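Local coordinates for protein DNA primase (Aquifex aeolicus, PDB 2AU3) that probably synthesises the short RNA primers that DNA polymerase extends during DNA replication, pairing a zinc-binding domain with a TOPRIM-type RNA polymerase core, at residues E75-S78 and Y79-A83; I99-D102 and E103-Y106. All coordinates share one frame; numbering follows the deposited sequence.

Interaction 1 (E75-S78 and Y79-A83); sequences EDIS and YFEAA
S78 and E81 grip each other at the start of helix 79-90. The S78 hydroxyl is turned between its own backbone N and carbonyl carbon (chi1 79°), which brings OG to the first turn of the helix, where it accepts the N-H of E81 (S78 OG to E81 N 2.9 Å). The E81 CG lies beside its own backbone N, opposite the carbonyl carbon; this chi1 of -77° aims the chain back toward the cap, and its extended run beyond CG carries OE1 to S78 N. OE1 takes the N-H of S78 on its anti lone pair, 2.8 Å from S78 N and nearly straight at 176°. These two reciprocal bonds make a capping box, with S78 as N-cap; S78 O then receives A82 N at 2.8 Å as the first backbone bond of the helix. Just upstream, helix 67-75 ends in a Schellman motif with D76, at positive phi, as its C-prime residue, so one helix stops and the next begins within three residues. I77 packs over the first turn: its CB rests 3.5 Å from E81 OE1, and the end of its longer branch meets the backbone of A82, with I77 CD1 3.7 Å from A82 N. Y79 turns the other way, its hydroxyl hydrogen-bonded to D66 and R11, while its side chain touches I68 of helix 67-75 and V107 of helix 101-122.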
# COMPACT_ATOMS: atom_id res chain seq x y z
N GLU A 75 22.46 -6.15 17.46
CA GLU A 75 22.92 -6.13 18.85
C GLU A 75 21.88 -6.62 19.85
O GLU A 75 22.17 -6.74 21.05
CB GLU A 75 23.41 -4.74 19.24
CG GLU A 75 24.48 -4.18 18.31
CD GLU A 75 25.84 -4.84 18.46
OE1 GLU A 75 26.03 -5.66 19.40
OE2 GLU A 75 26.74 -4.53 17.64
N ASP A 76 20.68 -6.90 19.36
CA ASP A 76 19.53 -7.27 20.20
C ASP A 76 19.24 -6.21 21.25
O ASP A 76 19.20 -6.50 22.44
CB ASP A 76 19.74 -8.65 20.84
CG ASP A 76 18.45 -9.21 21.44
OD1 ASP A 76 17.43 -9.22 20.75
OD2 ASP A 76 18.37 -9.66 22.61
N ILE A 77 19.08 -4.98 20.80
CA ILE A 77 18.75 -3.84 21.66
C ILE A 77 17.61 -3.06 21.01
O ILE A 77 17.21 -3.32 19.86
CB ILE A 77 20.00 -2.89 21.93
CG1 ILE A 77 20.49 -2.20 20.64
CG2 ILE A 77 21.14 -3.63 22.63
CD1 ILE A 77 21.93 -1.56 20.76
N SER A 78 17.07 -2.10 21.75
CA SER A 78 15.96 -1.32 21.23
C SER A 78 16.43 -0.36 20.14
O SER A 78 17.62 0.02 20.06
CB SER A 78 15.29 -0.54 22.36
OG SER A 78 16.06 0.61 22.65
N TYR A 79 15.50 0.04 19.31
CA TYR A 79 15.79 1.02 18.28
C TYR A 79 16.55 2.23 18.87
O TYR A 79 17.62 2.62 18.36
CB TYR A 79 14.49 1.45 17.60
CG TYR A 79 14.70 2.35 16.43
CD1 TYR A 79 14.87 1.83 15.14
CD2 TYR A 79 14.72 3.73 16.59
CE1 TYR A 79 15.07 2.69 14.04
CE2 TYR A 79 14.94 4.58 15.53
CZ TYR A 79 15.10 4.05 14.25
OH TYR A 79 15.30 4.92 13.20
N PHE A 80 16.02 2.80 19.94
CA PHE A 80 16.63 4.00 20.54
C PHE A 80 17.93 3.75 21.32
O PHE A 80 18.84 4.61 21.33
CB PHE A 80 15.61 4.76 21.38
CG PHE A 80 14.51 5.38 20.56
CD1 PHE A 80 14.81 6.32 19.57
CD2 PHE A 80 13.19 5.04 20.78
CE1 PHE A 80 13.80 6.90 18.80
CE2 PHE A 80 12.16 5.60 20.00
CZ PHE A 80 12.48 6.55 19.03
N GLU A 81 18.06 2.56 21.90
CA GLU A 81 19.36 2.08 22.35
C GLU A 81 20.40 2.04 21.21
O GLU A 81 21.54 2.48 21.37
CB GLU A 81 19.24 0.70 23.03
CG GLU A 81 18.68 0.74 24.44
CD GLU A 81 18.47 -0.64 25.07
OE1 GLU A 81 17.96 -1.57 24.40
OE2 GLU A 81 18.81 -0.80 26.27
N ALA A 82 20.00 1.51 20.06
CA ALA A 82 20.87 1.48 18.87
C ALA A 82 21.17 2.89 18.41
O ALA A 82 22.30 3.19 17.99
CB ALA A 82 20.21 0.68 17.74
N ALA A 83 20.15 3.74 18.44
CA ALA A 83 20.33 5.16 18.11
C ALA A 83 21.43 5.81 18.98
O ALA A 83 22.27 6.55 18.47
CB ALA A 83 19.02 5.88 18.25

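Interaction 2 (I99-D102 and E103-Y106); sequences ISKD and EKVY
E103 N is capped by the hydroxyl of S100, the N-cap residue of helix 101-122, with S100 OG 3.1 Å from E103 N and the N-H pointing at it at 167°. The carbonyl of the same serine accepts K104 N at 3.2 Å, a longer bond. One residue on, K101 O receives V105 N at 2.8 Å and the regular helical ladder is under way. The E103 carboxylate does not return to the cap: its chain bends at CB-CG (chi2 57°), and OE2 forms a salt bridge with R11 instead. D102 and Y106 lie side by side and point the same way, carboxylate and ring planes 66° apart, with D102 OD1 3.8 Å from Y106 CE2; the D102 carbonyl comes nearer the ring, D102 O lying 3.3 Å from Y106 CD2. Both side chains look to arginines beyond the turn, D102 OD1 in a salt bridge with R223 and the Y106 ring in a cation-pi contact with R199. The alkyl part of K104 crosses obliquely past I99, whose CG2 lies 4.1 Å from K104 CG. The lysine ammonium groups stay apart, K101 NZ 6.1 Å from K104 NZ, and K101 has a long, weak ion pair with E169. Side chains of the capped turn touch both helix 79-90, through F80, and helix 164-168, whose A166 meets K104 and V105; R11 belongs to helix 6-13.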
# COMPACT_ATOMS: atom_id res chain seq x y z
N ILE A 99 13.44 12.53 23.25
CA ILE A 99 12.79 11.80 22.16
C ILE A 99 11.29 12.00 22.24
O ILE A 99 10.65 11.59 23.20
CB ILE A 99 13.11 10.27 22.19
CG1 ILE A 99 14.61 9.99 22.34
CG2 ILE A 99 12.55 9.59 20.94
CD1 ILE A 99 15.46 10.40 21.18
N SER A 100 10.72 12.62 21.22
CA SER A 100 9.29 12.90 21.21
C SER A 100 8.46 11.62 21.14
O SER A 100 8.87 10.63 20.50
CB SER A 100 8.95 13.80 20.04
OG SER A 100 9.16 13.11 18.83
N LYS A 101 7.29 11.64 21.77
CA LYS A 101 6.32 10.55 21.67
C LYS A 101 6.02 10.27 20.21
O LYS A 101 5.95 9.12 19.77
CB LYS A 101 5.03 10.92 22.39
CG LYS A 101 3.90 9.91 22.23
CD LYS A 101 3.25 9.61 23.58
CE LYS A 101 1.92 10.29 23.69
NZ LYS A 101 1.51 10.55 25.12
N ASP A 102 5.85 11.35 19.47
CA ASP A 102 5.63 11.35 18.05
C ASP A 102 6.58 10.40 17.31
O ASP A 102 6.14 9.53 16.57
CB ASP A 102 5.77 12.78 17.56
CG ASP A 102 5.37 12.95 16.13
OD1 ASP A 102 4.47 12.22 15.68
OD2 ASP A 102 5.88 13.83 15.40
N GLU A 103 7.88 10.60 17.50
CA GLU A 103 8.91 9.70 16.99
C GLU A 103 8.71 8.24 17.45
O GLU A 103 8.92 7.30 16.68
CB GLU A 103 10.28 10.17 17.48
CG GLU A 103 11.40 10.11 16.45
CD GLU A 103 11.09 10.90 15.19
OE1 GLU A 103 11.12 12.15 15.25
OE2 GLU A 103 10.83 10.26 14.15
N LYS A 104 8.32 8.08 18.72
CA LYS A 104 8.17 6.74 19.30
C LYS A 104 7.00 6.00 18.67
O LYS A 104 7.06 4.79 18.53
CB LYS A 104 7.99 6.80 20.82
CG LYS A 104 9.18 7.29 21.62
CD LYS A 104 8.85 7.32 23.14
CE LYS A 104 7.31 7.42 23.40
NZ LYS A 104 6.87 7.57 24.83
N VAL A 105 5.94 6.72 18.36
CA VAL A 105 4.78 6.14 17.66
C VAL A 105 5.22 5.40 16.38
O VAL A 105 4.94 4.20 16.20
CB VAL A 105 3.69 7.23 17.41
CG1 VAL A 105 2.58 6.75 16.44
CG2 VAL A 105 3.06 7.64 18.75
N TYR A 106 5.98 6.09 15.53
CA TYR A 106 6.43 5.50 14.27
C TYR A 106 7.36 4.33 14.52
O TYR A 106 7.31 3.33 13.81
CB TYR A 106 7.11 6.56 13.38
CG TYR A 106 6.12 7.54 12.80
CD1 TYR A 106 5.32 7.19 11.69
CD2 TYR A 106 5.93 8.79 13.37
CE1 TYR A 106 4.38 8.08 11.15
CE2 TYR A 106 4.97 9.69 12.86
CZ TYR A 106 4.20 9.33 11.74
OH TYR A 106 3.26 10.20 11.23

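From the N terminus, helix 67-75 ends, and interaction 1 (75-78 with 79-83) turns the chain directly into helix 79-90. That helix leads into a loop, from which interaction 2 (99-102 with 103-106) starts helix 101-122. Each joins adjoining residues, so the two stand in series, neither nested nor crossing, their centres about 15 Å apart. They meet through F80, whose ring packs on both I99 and K104: F80 CZ is 3.6 Å from I99 CG2. Helix 6-13 links them as well, since its R11 has a partner in each. Together they join the helices accompanying the zinc ribbon to the helix 101-122 that follows.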